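Local coordinates for ethanolamine utilization protein EutJ (Carboxydothermus hydrogenoformans Z-2901, PDB 3H1Q), which binds ATP through an actin-like nucleotide-binding fold and probably serves in bacterial ethanolamine utilization, at residues L56-V61 / H259-T264; Q75-L80 / G112-G117; V43-E48 / G267-G272; L215-V220 / E244-F249. All blocks are in the same frame, centred on the assembly; numbering follows the deposited sequence.

Interaction 1: L56-V61 / H259-T264; sequences LKWASV and HPLLVT. With ATP (adenosine-5'-triphosphate), chain C.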
loop_
_atom_site.group_PDB
_atom_site.type_symbol
_atom_site.label_atom_id
_atom_site.label_comp_id
_atom_site.label_asym_id
_atom_site.label_seq_id
_atom_site.Cartn_x
_atom_site.Cartn_y
_atom_site.Cartn_z
ATOM N N LEU A 56 -10.031 -1.525 6.673
ATOM C CA LEU A 56 -8.615 -1.584 6.987
ATOM C C LEU A 56 -8.348 -1.877 8.469
ATOM O O LEU A 56 -8.889 -1.203 9.361
ATOM C CB LEU A 56 -7.959 -0.253 6.605
ATOM C CG LEU A 56 -6.481 -0.020 6.924
ATOM C CD1 LEU A 56 -6.041 1.060 6.024
ATOM C CD2 LEU A 56 -6.246 0.404 8.348
ATOM N N LYS A 57 -7.480 -2.842 8.750
ATOM C CA LYS A 57 -7.012 -2.998 10.139
ATOM C C LYS A 57 -5.500 -2.784 10.232
ATOM O O LYS A 57 -4.720 -3.252 9.398
ATOM C CB LYS A 57 -7.434 -4.368 10.754
ATOM C CG LYS A 57 -7.340 -4.489 12.319
ATOM C CD LYS A 57 -8.554 -3.834 13.016
ATOM C CE LYS A 57 -8.457 -3.821 14.541
ATOM N NZ LYS A 57 -8.722 -5.172 15.140
ATOM N N TRP A 58 -5.099 -2.058 11.254
ATOM C CA TRP A 58 -3.686 -1.895 11.516
ATOM C C TRP A 58 -3.179 -3.186 12.117
ATOM O O TRP A 58 -3.655 -3.590 13.177
ATOM C CB TRP A 58 -3.476 -0.755 12.498
ATOM C CG TRP A 58 -3.834 0.561 11.897
ATOM C CD1 TRP A 58 -4.847 1.398 12.275
ATOM C CD2 TRP A 58 -3.186 1.188 10.785
ATOM N NE1 TRP A 58 -4.861 2.512 11.476
ATOM C CE2 TRP A 58 -3.850 2.414 10.556
ATOM C CE3 TRP A 58 -2.096 0.840 9.974
ATOM C CZ2 TRP A 58 -3.466 3.295 9.546
ATOM C CZ3 TRP A 58 -1.709 1.718 8.969
ATOM C CH2 TRP A 58 -2.401 2.932 8.760
ATOM N N ALA A 59 -2.215 -3.822 11.440
ATOM C CA ALA A 59 -1.778 -5.161 11.791
ATOM C C ALA A 59 -0.463 -5.617 11.169
ATOM O O ALA A 59 -0.303 -5.679 9.945
ATOM C CB ALA A 59 -2.860 -6.165 11.445
ATOM N N SER A 60 0.424 -6.041 12.061
ATOM C CA SER A 60 1.733 -6.602 11.748
ATOM C C SER A 60 1.695 -8.112 11.575
ATOM O O SER A 60 2.239 -8.836 12.396
ATOM C CB SER A 60 2.639 -6.293 12.930
ATOM O OG SER A 60 1.857 -6.366 14.121
ATOM N N VAL A 61 1.075 -8.604 10.515
ATOM C CA VAL A 61 1.061 -10.049 10.276
ATOM C C VAL A 61 2.059 -10.404 9.220
ATOM O O VAL A 61 2.192 -11.564 8.824
ATOM C CB VAL A 61 -0.289 -10.556 9.827
ATOM C CG1 VAL A 61 -1.336 -10.163 10.842
ATOM C CG2 VAL A 61 -0.609 -10.071 8.444
ATOM N N HIS A 259 -3.921 9.449 -2.099
ATOM C CA HIS A 259 -3.978 8.620 -0.879
ATOM C C HIS A 259 -2.976 7.478 -0.988
ATOM O O HIS A 259 -3.347 6.341 -1.267
ATOM C CB HIS A 259 -5.390 8.109 -0.583
ATOM C CG HIS A 259 -6.270 9.098 0.108
ATOM N ND1 HIS A 259 -6.109 9.435 1.433
ATOM C CD2 HIS A 259 -7.357 9.780 -0.322
ATOM C CE1 HIS A 259 -7.034 10.311 1.784
ATOM N NE2 HIS A 259 -7.809 10.530 0.740
ATOM N N PRO A 260 -1.696 7.786 -0.762
ATOM C CA PRO A 260 -0.655 6.849 -1.189
ATOM C C PRO A 260 -0.916 5.392 -0.729
ATOM O O PRO A 260 -0.933 4.480 -1.586
ATOM C CB PRO A 260 0.641 7.462 -0.623
ATOM C CG PRO A 260 0.197 8.442 0.404
ATOM C CD PRO A 260 -1.160 8.914 0.013
ATOM N N LEU A 261 -1.195 5.211 0.573
ATOM C CA LEU A 261 -1.509 3.907 1.192
ATOM C C LEU A 261 -2.483 3.017 0.440
ATOM O O LEU A 261 -2.440 1.802 0.599
ATOM C CB LEU A 261 -2.056 4.103 2.604
ATOM C CG LEU A 261 -2.131 2.923 3.594
ATOM C CD1 LEU A 261 -2.006 3.441 5.026
ATOM C CD2 LEU A 261 -3.381 2.001 3.439
ATOM N N LEU A 262 -3.346 3.612 -0.368
ATOM C CA LEU A 262 -4.420 2.897 -1.015
ATOM C C LEU A 262 -4.104 2.401 -2.412
ATOM O O LEU A 262 -4.892 1.661 -3.036
ATOM C CB LEU A 262 -5.663 3.777 -1.043
ATOM C CG LEU A 262 -6.270 3.874 0.346
ATOM C CD1 LEU A 262 -7.349 4.943 0.394
ATOM C CD2 LEU A 262 -6.816 2.490 0.713
ATOM N N VAL A 263 -2.957 2.791 -2.933
ATOM C CA VAL A 263 -2.790 2.541 -4.372
ATOM C C VAL A 263 -2.717 1.048 -4.675
ATOM O O VAL A 263 -3.438 0.586 -5.557
ATOM C CB VAL A 263 -1.633 3.365 -5.051
ATOM C CG1 VAL A 263 -1.562 3.079 -6.553
ATOM C CG2 VAL A 263 -1.828 4.852 -4.788
ATOM N N THR A 264 -1.886 0.307 -3.931
ATOM C CA THR A 264 -1.708 -1.120 -4.195
ATOM C C THR A 264 -3.001 -1.854 -3.903
ATOM O O THR A 264 -3.493 -2.580 -4.771
ATOM C CB THR A 264 -0.528 -1.768 -3.395
ATOM O OG1 THR A 264 0.668 -0.998 -3.583
ATOM C CG2 THR A 264 -0.262 -3.207 -3.876
HETATM P PG ATP C . 2.102 -2.480 1.820
HETATM O O1G ATP C . 0.686 -1.946 1.982
HETATM O O2G ATP C . 3.084 -1.457 1.315
HETATM O O3G ATP C . 2.185 -3.737 0.964
HETATM P PB ATP C . 1.996 -2.082 4.585
HETATM O O1B ATP C . 2.698 -2.395 5.862
HETATM O O2B ATP C . 0.505 -2.279 4.590
HETATM O O3B ATP C . 2.656 -2.793 3.306
HETATM P PA ATP C . 1.458 0.731 3.844
HETATM O O1A ATP C . 0.007 0.479 4.133
HETATM O O2A ATP C . 1.862 1.047 2.426
HETATM O O3A ATP C . 2.374 -0.542 4.257
HETATM O "O5'" ATP C . 2.030 1.817 4.876
HETATM C "C5'" ATP C . 2.015 1.695 6.287
HETATM C "C4'" ATP C . 2.863 2.857 6.759
HETATM O "O4'" ATP C . 2.289 4.078 6.283
HETATM C "C3'" ATP C . 2.875 2.959 8.265
HETATM O "O3'" ATP C . 4.206 3.170 8.751
HETATM C "C2'" ATP C . 2.102 4.212 8.578
HETATM O "O2'" ATP C . 2.624 4.875 9.723
HETATM C "C1'" ATP C . 2.235 5.054 7.321
HETATM N N9 ATP C . 1.103 6.039 7.389
HETATM C C8 ATP C . -0.226 5.795 7.358
HETATM N N7 ATP C . -0.954 6.932 7.537
HETATM C C5 ATP C . -0.092 7.949 7.706
HETATM C C6 ATP C . -0.171 9.419 7.933
HETATM N N6 ATP C . -1.356 10.065 8.016
HETATM N N1 ATP C . 0.993 10.110 8.051
HETATM C C2 ATP C . 2.202 9.526 7.973
HETATM N N3 ATP C . 2.350 8.202 7.757
HETATM C C4 ATP C . 1.264 7.363 7.619
#
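Leu261 lies beside the ATP and touches two side chains of strand 51-58, Leu56 and Trp58. Its CB leaves the backbone toward the strand, and chi1 of -165° swings CG away from the backbone N and beside the alpha-phosphate, 3.3 Å from O1A of ATP. Both methyls of Leu261 stay near that oxygen, CD1 at 3.7 Å and CD2 at 3.8 Å from ATP O1A, while diverging to different partners. CD1 turns to the aromatic side: it lies 3.8 Å from CH2 of Trp58 and also 3.8 Å from C8 of the adenine. CD2 meets CD1 of Leu56 at 3.8 Å, the two leucines running at a slant to one another. The other methyl of Leu56, CD2, sits above the centre of the Trp58 ring at 3.8 Å from its plane, and this backs the indole from one face. CH2 of that ring is itself 3.9 Å from ATP C8, and Lys194, one of the ATP-binding residues, makes a cation-pi contact with the indole. No hydrogen bond joins the two segments. Cut back to an alanine, Leu261 is likely to leave Trp58 CH2 and Leu56 CD1 without their partner, opening a gap beside C8. Apolar residues far apart in sequence, meeting beside the nucleotide, are consistent with the ATP cleft of the actin-like ATPase superfamily.

Interaction 2: Q75-L80 / G112-G117; sequences QIVREL and GHVVAG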
loop_
_atom_site.group_PDB
_atom_site.type_symbol
_atom_site.label_atom_id
_atom_site.label_comp_id
_atom_site.label_asym_id
_atom_site.label_seq_id
_atom_site.Cartn_x
_atom_site.Cartn_y
_atom_site.Cartn_z
ATOM N N GLN A 75 -8.283 -14.053 11.251
ATOM C CA GLN A 75 -9.150 -13.238 12.097
ATOM C C GLN A 75 -9.440 -11.854 11.502
ATOM O O GLN A 75 -10.623 -11.457 11.419
ATOM C CB GLN A 75 -8.543 -13.054 13.475
ATOM C CG GLN A 75 -9.130 -13.929 14.555
ATOM C CD GLN A 75 -8.030 -14.618 15.362
ATOM O OE1 GLN A 75 -7.199 -15.341 14.798
ATOM N NE2 GLN A 75 -8.006 -14.384 16.679
ATOM N N ILE A 76 -8.370 -11.129 11.113
ATOM C CA ILE A 76 -8.478 -9.774 10.519
ATOM C C ILE A 76 -9.233 -9.837 9.191
ATOM O O ILE A 76 -10.281 -9.197 9.046
ATOM C CB ILE A 76 -7.095 -9.040 10.332
ATOM C CG1 ILE A 76 -6.328 -8.871 11.661
ATOM C CG2 ILE A 76 -7.279 -7.680 9.626
ATOM C CD1 ILE A 76 -7.068 -8.068 12.725
ATOM N N VAL A 77 -8.746 -10.611 8.230
ATOM C CA VAL A 77 -9.505 -10.717 6.989
ATOM C C VAL A 77 -10.959 -11.084 7.273
ATOM O O VAL A 77 -11.883 -10.462 6.750
ATOM C CB VAL A 77 -8.924 -11.726 6.056
ATOM C CG1 VAL A 77 -9.804 -11.877 4.821
ATOM C CG2 VAL A 77 -7.521 -11.304 5.707
ATOM N N ARG A 78 -11.173 -12.082 8.130
ATOM C CA ARG A 78 -12.538 -12.433 8.481
ATOM C C ARG A 78 -13.307 -11.234 8.996
ATOM O O ARG A 78 -14.405 -10.974 8.517
ATOM C CB ARG A 78 -12.592 -13.622 9.420
ATOM C CG ARG A 78 -12.499 -14.880 8.618
ATOM C CD ARG A 78 -12.494 -16.122 9.460
ATOM N NE ARG A 78 -13.669 -16.219 10.321
ATOM C CZ ARG A 78 -14.758 -16.919 10.038
ATOM N NH1 ARG A 78 -14.847 -17.595 8.891
ATOM N NH2 ARG A 78 -15.768 -16.927 10.906
ATOM N N GLU A 79 -12.735 -10.471 9.924
ATOM C CA GLU A 79 -13.512 -9.380 10.526
ATOM C C GLU A 79 -13.815 -8.250 9.510
ATOM O O GLU A 79 -14.893 -7.626 9.550
ATOM C CB GLU A 79 -12.902 -8.887 11.857
ATOM C CG GLU A 79 -11.752 -7.882 11.776
ATOM C CD GLU A 79 -10.819 -7.922 13.037
ATOM O OE1 GLU A 79 -10.183 -8.995 13.326
ATOM O OE2 GLU A 79 -10.714 -6.866 13.734
ATOM N N LEU A 80 -12.875 -8.051 8.578
ATOM C CA LEU A 80 -13.032 -7.099 7.495
ATOM C C LEU A 80 -14.144 -7.550 6.562
ATOM O O LEU A 80 -15.109 -6.797 6.355
ATOM C CB LEU A 80 -11.722 -6.906 6.727
ATOM C CG LEU A 80 -10.513 -6.407 7.516
ATOM C CD1 LEU A 80 -9.364 -6.268 6.591
ATOM C CD2 LEU A 80 -10.766 -5.088 8.247
ATOM N N GLY A 112 -2.644 -16.473 -0.130
ATOM C CA GLY A 112 -3.806 -17.187 -0.627
ATOM C C GLY A 112 -4.534 -17.929 0.481
ATOM O O GLY A 112 -5.734 -17.745 0.666
ATOM N N HIS A 113 -3.804 -18.735 1.243
ATOM C CA HIS A 113 -4.398 -19.448 2.354
ATOM C C HIS A 113 -5.057 -18.587 3.422
ATOM O O HIS A 113 -6.059 -19.018 3.972
ATOM C CB HIS A 113 -3.423 -20.443 2.963
ATOM C CG HIS A 113 -3.096 -21.576 2.045
ATOM N ND1 HIS A 113 -1.965 -21.590 1.252
ATOM C CD2 HIS A 113 -3.776 -22.710 1.754
ATOM C CE1 HIS A 113 -1.948 -22.697 0.533
ATOM N NE2 HIS A 113 -3.038 -23.391 0.815
ATOM N N VAL A 114 -4.547 -17.390 3.729
ATOM C CA VAL A 114 -5.331 -16.510 4.607
ATOM C C VAL A 114 -6.668 -16.198 3.906
ATOM O O VAL A 114 -7.714 -16.227 4.539
ATOM C CB VAL A 114 -4.599 -15.202 5.085
ATOM C CG1 VAL A 114 -5.460 -14.414 6.075
ATOM C CG2 VAL A 114 -3.304 -15.509 5.786
ATOM N N VAL A 115 -6.633 -15.964 2.594
ATOM C CA VAL A 115 -7.812 -15.490 1.854
ATOM C C VAL A 115 -8.867 -16.590 1.801
ATOM O O VAL A 115 -10.032 -16.375 2.135
ATOM C CB VAL A 115 -7.416 -14.984 0.440
ATOM N N ALA A 116 -8.409 -17.778 1.415
ATOM C CA ALA A 116 -9.175 -19.038 1.461
ATOM C C ALA A 116 -9.664 -19.288 2.876
ATOM O O ALA A 116 -10.851 -19.479 3.089
ATOM C CB ALA A 116 -8.334 -20.188 0.975
ATOM N N GLY A 117 -8.760 -19.231 3.846
ATOM C CA GLY A 117 -9.128 -19.350 5.246
ATOM C C GLY A 117 -10.126 -18.338 5.775
ATOM O O GLY A 117 -10.709 -18.558 6.820
#
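Val77 and Val114 meet through one methyl each, and their torsions decide which. In Val77, chi1 of 176° sends CG1 away from the backbone N and leaves CG2 beside it, and CG2 is the branch that faces the second helix. Val114 has nearly the same setting (chi1 -176°) but uses its other branch: CG1 comes to 3.7 Å from CG2 of Val77, the two side chains meeting aslant. The backbones are close behind, with CA of Val77 7.2 Å from CA of Val115. The next residue, Arg78, lays its aliphatic part beside Gly117, CD standing 4.0 Å from the carbonyl O of Gly117, while a bend farther out turns the guanidinium end off its straight course. Ala118, just past Gly117, touches both Val77 and Arg78, and Val114 also packs on Tyr70, Ala73 and Ile74, so it is held along a longer part of helix 70-87. Ile76 and Leu80, one turn apart on that helix, rest on strands 39-45 and 51-58. With no hydrogen bond across it, the contact rests on van der Waals packing of two valine methyls, with the aliphatic part of Arg78 at the margin, and so has little directional constraint.

Interaction 3: V43-E48 / G267-G272; sequences VVTDQE and GIALFG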
loop_
_atom_site.group_PDB
_atom_site.type_symbol
_atom_site.label_atom_id
_atom_site.label_comp_id
_atom_site.label_asym_id
_atom_site.label_seq_id
_atom_site.Cartn_x
_atom_site.Cartn_y
_atom_site.Cartn_z
ATOM N N VAL A 43 -10.720 -4.513 -0.214
ATOM C CA VAL A 43 -11.259 -3.559 -1.164
ATOM C C VAL A 43 -12.218 -4.238 -2.167
ATOM O O VAL A 43 -11.912 -5.316 -2.689
ATOM C CB VAL A 43 -10.089 -2.849 -1.896
ATOM C CG1 VAL A 43 -10.546 -2.016 -3.093
ATOM C CG2 VAL A 43 -9.293 -1.961 -0.910
ATOM N N VAL A 44 -13.376 -3.610 -2.418
ATOM C CA VAL A 44 -14.337 -4.090 -3.396
ATOM C C VAL A 44 -14.549 -3.031 -4.475
ATOM O O VAL A 44 -14.629 -1.848 -4.180
ATOM C CB VAL A 44 -15.735 -4.412 -2.753
ATOM C CG1 VAL A 44 -16.699 -4.964 -3.809
ATOM C CG2 VAL A 44 -15.628 -5.388 -1.613
ATOM N N THR A 45 -14.680 -3.460 -5.725
ATOM C CA THR A 45 -14.969 -2.536 -6.817
ATOM C C THR A 45 -15.962 -3.164 -7.776
ATOM O O THR A 45 -16.086 -4.379 -7.818
ATOM C CB THR A 45 -13.711 -2.233 -7.675
ATOM O OG1 THR A 45 -13.485 -3.333 -8.568
ATOM C CG2 THR A 45 -12.464 -1.988 -6.842
ATOM N N ASP A 46 -16.627 -2.343 -8.583
ATOM C CA ASP A 46 -17.349 -2.845 -9.753
ATOM C C ASP A 46 -16.379 -3.358 -10.834
ATOM O O ASP A 46 -15.145 -3.327 -10.636
ATOM C CB ASP A 46 -18.204 -1.753 -10.336
ATOM C CG ASP A 46 -17.387 -0.637 -10.953
ATOM O OD1 ASP A 46 -16.144 -0.585 -10.753
ATOM O OD2 ASP A 46 -18.003 0.216 -11.644
ATOM N N GLN A 47 -16.908 -3.816 -11.975
ATOM C CA GLN A 47 -16.046 -4.449 -13.000
ATOM C C GLN A 47 -15.112 -3.463 -13.685
ATOM O O GLN A 47 -14.153 -3.873 -14.315
ATOM C CB GLN A 47 -16.841 -5.229 -14.062
ATOM C CG GLN A 47 -17.426 -6.588 -13.609
ATOM C CD GLN A 47 -16.387 -7.643 -13.102
ATOM O OE1 GLN A 47 -16.694 -8.416 -12.196
ATOM N NE2 GLN A 47 -15.188 -7.686 -13.705
ATOM N N GLU A 48 -15.392 -2.171 -13.546
ATOM C CA GLU A 48 -14.555 -1.115 -14.100
ATOM C C GLU A 48 -13.670 -0.504 -13.009
ATOM O O GLU A 48 -13.096 0.570 -13.173
ATOM C CB GLU A 48 -15.412 -0.021 -14.763
ATOM C CG GLU A 48 -16.735 -0.484 -15.440
ATOM C CD GLU A 48 -16.603 -1.823 -16.182
ATOM O OE1 GLU A 48 -15.583 -2.015 -16.891
ATOM O OE2 GLU A 48 -17.510 -2.691 -16.053
ATOM N N GLY A 267 -5.251 -1.637 -6.506
ATOM C CA GLY A 267 -4.706 -2.363 -7.664
ATOM C C GLY A 267 -4.994 -3.864 -7.617
ATOM O O GLY A 267 -5.396 -4.453 -8.614
ATOM N N ILE A 268 -4.796 -4.474 -6.449
ATOM C CA ILE A 268 -5.103 -5.879 -6.260
ATOM C C ILE A 268 -6.565 -6.142 -6.608
ATOM O O ILE A 268 -6.873 -6.973 -7.486
ATOM C CB ILE A 268 -4.819 -6.326 -4.832
ATOM C CG1 ILE A 268 -3.330 -6.218 -4.531
ATOM C CG2 ILE A 268 -5.187 -7.760 -4.671
ATOM C CD1 ILE A 268 -3.020 -6.211 -3.080
ATOM N N ALA A 269 -7.467 -5.413 -5.953
ATOM C CA ALA A 269 -8.890 -5.555 -6.254
ATOM C C ALA A 269 -9.148 -5.556 -7.763
ATOM O O ALA A 269 -10.098 -6.168 -8.225
ATOM C CB ALA A 269 -9.695 -4.481 -5.566
ATOM N N LEU A 270 -8.287 -4.916 -8.540
ATOM C CA LEU A 270 -8.520 -4.874 -9.972
ATOM C C LEU A 270 -8.370 -6.227 -10.643
ATOM O O LEU A 270 -8.794 -6.421 -11.802
ATOM C CB LEU A 270 -7.631 -3.838 -10.636
ATOM C CG LEU A 270 -8.110 -2.410 -10.397
ATOM C CD1 LEU A 270 -7.517 -1.516 -11.464
ATOM C CD2 LEU A 270 -9.657 -2.339 -10.413
ATOM N N PHE A 271 -7.789 -7.172 -9.904
ATOM C CA PHE A 271 -7.541 -8.504 -10.450
ATOM C C PHE A 271 -8.698 -9.460 -10.224
ATOM O O PHE A 271 -9.137 -10.124 -11.176
ATOM C CB PHE A 271 -6.224 -9.083 -9.937
ATOM C CG PHE A 271 -5.018 -8.414 -10.523
ATOM C CD1 PHE A 271 -5.030 -7.974 -11.853
ATOM C CD2 PHE A 271 -3.868 -8.222 -9.760
ATOM C CE1 PHE A 271 -3.919 -7.342 -12.408
ATOM C CE2 PHE A 271 -2.749 -7.596 -10.310
ATOM C CZ PHE A 271 -2.778 -7.159 -11.636
ATOM N N GLY A 272 -9.181 -9.526 -8.979
ATOM C CA GLY A 272 -10.390 -10.282 -8.650
ATOM C C GLY A 272 -11.550 -10.005 -9.589
ATOM O O GLY A 272 -12.240 -10.915 -10.047
#
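Ala269 is the centre of this contact, its single methyl pressed against the strand 43-45. CB lies 3.6 Å from CG1 of Val43 and 3.9 Å from CG2 of Thr45, so one methyl touches two side chains on the same face of the strand. A residue this short lets the backbones approach closely, CA of Val43 standing 6.0 Å from CA of Ala269. Thr45 faces two ways. Its methyl belongs to the apolar patch, whereas chi1 of 79° puts OG1 between the backbone N and the carbonyl carbon, where it donates a 2.7 Å hydrogen bond to O of Asp46, approaching 17° out of the carbonyl plane. The end of the Leu270 side chain nears the strand, CD2 4.4 Å from OG1 of Thr45. A valine in place of Thr45 would keep a methyl toward Ala269 but would probably leave the Asp46 carbonyl without this donor and the backbone at Asp46 less firmly fixed. On the neighbouring strand, Lys30 NZ hydrogen-bonds Leu270 O, and Lys30 also pairs with Thr45 through the backbone. The C-terminal helix 263-269 thus returns to the five-stranded sheet of the N-terminal half, a closure consistent with the actin-like ATPase fold.

Interaction 4: L215-V220 / E244-F249; sequences LIVKEV and EEFSRF
Val217 and Phe246 supply the apolar side of this helix pair. Phe246, with CG swung away from its backbone N (chi1 -164°), extends its ring between the helices so that CZ ends 3.9 Å from CG2 of Val217. The methyl arrives at the ring's edge, close to its plane, and the two side chains cross at about a right angle. Both are buried against the sheet, Val217 touching Val144 and Phe246 touching Ile146 of strand 141-146; the ring of Phe242 meets that of Phe246 with planes only about 15° apart. The second kind of contact is aliphatic carbon against a backbone carbonyl. CD2 of Leu215 lies 3.3 Å from O of Phe249, and CD of Lys218 is at 4.2 Å from the same Phe249 O, both approaching it from the side of helix 199-220. The ring of Phe249 leads away from 215-220 and lies instead on Arg207, Glu211 and Ala214, farther back on that helix. No hydrogen bond links the segments. Their axes pass 10.3 Å apart, with N-to-C directions at 45°. Two helices packed together on one sheet in this way form an alpha/beta layer, as in the second lobe of actin-like ATPases.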
loop_
_atom_site.group_PDB
_atom_site.type_symbol
_atom_site.label_atom_id
_atom_site.label_comp_id
_atom_site.label_asym_id
_atom_site.label_seq_id
_atom_site.Cartn_x
_atom_site.Cartn_y
_atom_site.Cartn_z
ATOM N N LEU A 215 18.358 7.802 -1.708
ATOM C CA LEU A 215 19.664 7.399 -2.224
ATOM C C LEU A 215 19.741 5.901 -2.540
ATOM O O LEU A 215 20.439 5.486 -3.478
ATOM C CB LEU A 215 20.776 7.854 -1.270
ATOM C CG LEU A 215 20.708 9.385 -1.087
ATOM C CD1 LEU A 215 21.453 9.918 0.157
ATOM C CD2 LEU A 215 21.123 10.117 -2.369
ATOM N N ILE A 216 18.998 5.100 -1.776
ATOM C CA ILE A 216 18.903 3.677 -2.046
ATOM C C ILE A 216 18.224 3.447 -3.401
ATOM O O ILE A 216 18.627 2.568 -4.167
ATOM C CB ILE A 216 18.186 2.944 -0.895
ATOM C CG1 ILE A 216 19.024 3.041 0.383
ATOM C CG2 ILE A 216 17.884 1.483 -1.259
ATOM C CD1 ILE A 216 18.308 2.587 1.638
ATOM N N VAL A 217 17.219 4.261 -3.701
ATOM C CA VAL A 217 16.483 4.127 -4.948
ATOM C C VAL A 217 17.356 4.646 -6.059
ATOM O O VAL A 217 17.528 3.979 -7.076
ATOM C CB VAL A 217 15.168 4.925 -4.927
ATOM C CG1 VAL A 217 14.332 4.616 -6.166
ATOM C CG2 VAL A 217 14.389 4.643 -3.636
ATOM N N LYS A 218 17.910 5.839 -5.833
ATOM C CA LYS A 218 18.871 6.484 -6.744
ATOM C C LYS A 218 19.799 5.442 -7.311
ATOM O O LYS A 218 19.963 5.342 -8.531
ATOM C CB LYS A 218 19.701 7.541 -5.998
ATOM C CG LYS A 218 20.458 8.527 -6.900
ATOM C CD LYS A 218 21.169 9.665 -6.118
ATOM C CE LYS A 218 22.708 9.551 -6.172
ATOM N NZ LYS A 218 23.456 10.578 -5.360
ATOM N N GLU A 219 20.379 4.667 -6.392
ATOM C CA GLU A 219 21.265 3.563 -6.704
ATOM C C GLU A 219 20.647 2.566 -7.674
ATOM O O GLU A 219 21.201 2.296 -8.736
ATOM C CB GLU A 219 21.699 2.848 -5.425
ATOM C CG GLU A 219 23.152 3.057 -5.074
ATOM C CD GLU A 219 24.134 2.353 -6.041
ATOM O OE1 GLU A 219 25.223 1.931 -5.574
ATOM O OE2 GLU A 219 23.836 2.225 -7.259
ATOM N N VAL A 220 19.496 2.024 -7.315
ATOM C CA VAL A 220 18.879 0.998 -8.127
ATOM C C VAL A 220 18.477 1.530 -9.511
ATOM O O VAL A 220 18.403 0.771 -10.483
ATOM C CB VAL A 220 17.687 0.441 -7.390
ATOM C CG1 VAL A 220 17.318 -0.930 -7.932
ATOM C CG2 VAL A 220 18.023 0.348 -5.908
ATOM N N GLU A 244 8.259 16.436 -1.756
ATOM C CA GLU A 244 9.306 17.424 -1.983
ATOM C C GLU A 244 10.628 16.897 -1.432
ATOM O O GLU A 244 11.565 16.649 -2.204
ATOM C CB GLU A 244 8.932 18.760 -1.359
ATOM N N GLU A 245 10.681 16.686 -0.115
ATOM C CA GLU A 245 11.894 16.190 0.549
ATOM C C GLU A 245 12.539 15.014 -0.233
ATOM O O GLU A 245 13.717 15.046 -0.587
ATOM C CB GLU A 245 11.594 15.826 1.995
ATOM N N PHE A 246 11.746 14.003 -0.553
ATOM C CA PHE A 246 12.203 12.896 -1.382
ATOM C C PHE A 246 12.565 13.355 -2.807
ATOM O O PHE A 246 13.616 12.986 -3.327
ATOM C CB PHE A 246 11.129 11.809 -1.409
ATOM C CG PHE A 246 11.602 10.475 -1.898
ATOM C CD1 PHE A 246 11.937 9.471 -0.997
ATOM C CD2 PHE A 246 11.662 10.192 -3.256
ATOM C CE1 PHE A 246 12.348 8.190 -1.447
ATOM C CE2 PHE A 246 12.066 8.927 -3.713
ATOM C CZ PHE A 246 12.411 7.923 -2.808
ATOM N N SER A 247 11.719 14.161 -3.441
ATOM C CA SER A 247 12.010 14.562 -4.814
ATOM C C SER A 247 13.418 15.179 -4.919
ATOM O O SER A 247 14.069 15.044 -5.959
ATOM C CB SER A 247 10.951 15.485 -5.351
ATOM N N ARG A 248 13.899 15.810 -3.837
ATOM C CA ARG A 248 15.264 16.365 -3.796
ATOM C C ARG A 248 16.313 15.263 -3.770
ATOM O O ARG A 248 16.956 15.005 -4.796
ATOM C CB ARG A 248 15.464 17.324 -2.613
ATOM N N PHE A 249 16.454 14.596 -2.617
ATOM C CA PHE A 249 17.562 13.662 -2.375
ATOM C C PHE A 249 17.742 12.638 -3.465
ATOM O O PHE A 249 18.844 12.148 -3.680
ATOM C CB PHE A 249 17.407 12.948 -1.045
ATOM C CG PHE A 249 17.321 13.870 0.112
ATOM C CD1 PHE A 249 18.451 14.518 0.588
ATOM C CD2 PHE A 249 16.105 14.095 0.741
ATOM C CE1 PHE A 249 18.375 15.393 1.685
ATOM C CE2 PHE A 249 16.007 14.969 1.844
ATOM C CZ PHE A 249 17.146 15.621 2.314
#

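Interactions 1, 2 and 3 gather on the sheet containing strands 39-45 and 51-58, while interaction 4 belongs to the sheet with strand 141-146, on the opposite side of the chain's centre from interactions 2 and 3. Interactions 1 and 3 share helix 263-269 and use neighbouring strands, their centres 16 Å apart. Interaction 2 touches interaction 1 directly: Lys57 NZ forms a 3.0 Å salt bridge with Glu79 OE2. Interaction 4 stands 36 Å from interaction 2, centre to centre. Along the chain, interaction 3 encloses interaction 1, which in turn brackets interactions 2 and 4 in succession. The chain passes the ATP at Leu261, and helix 263-269 then carries it on to the first sheet.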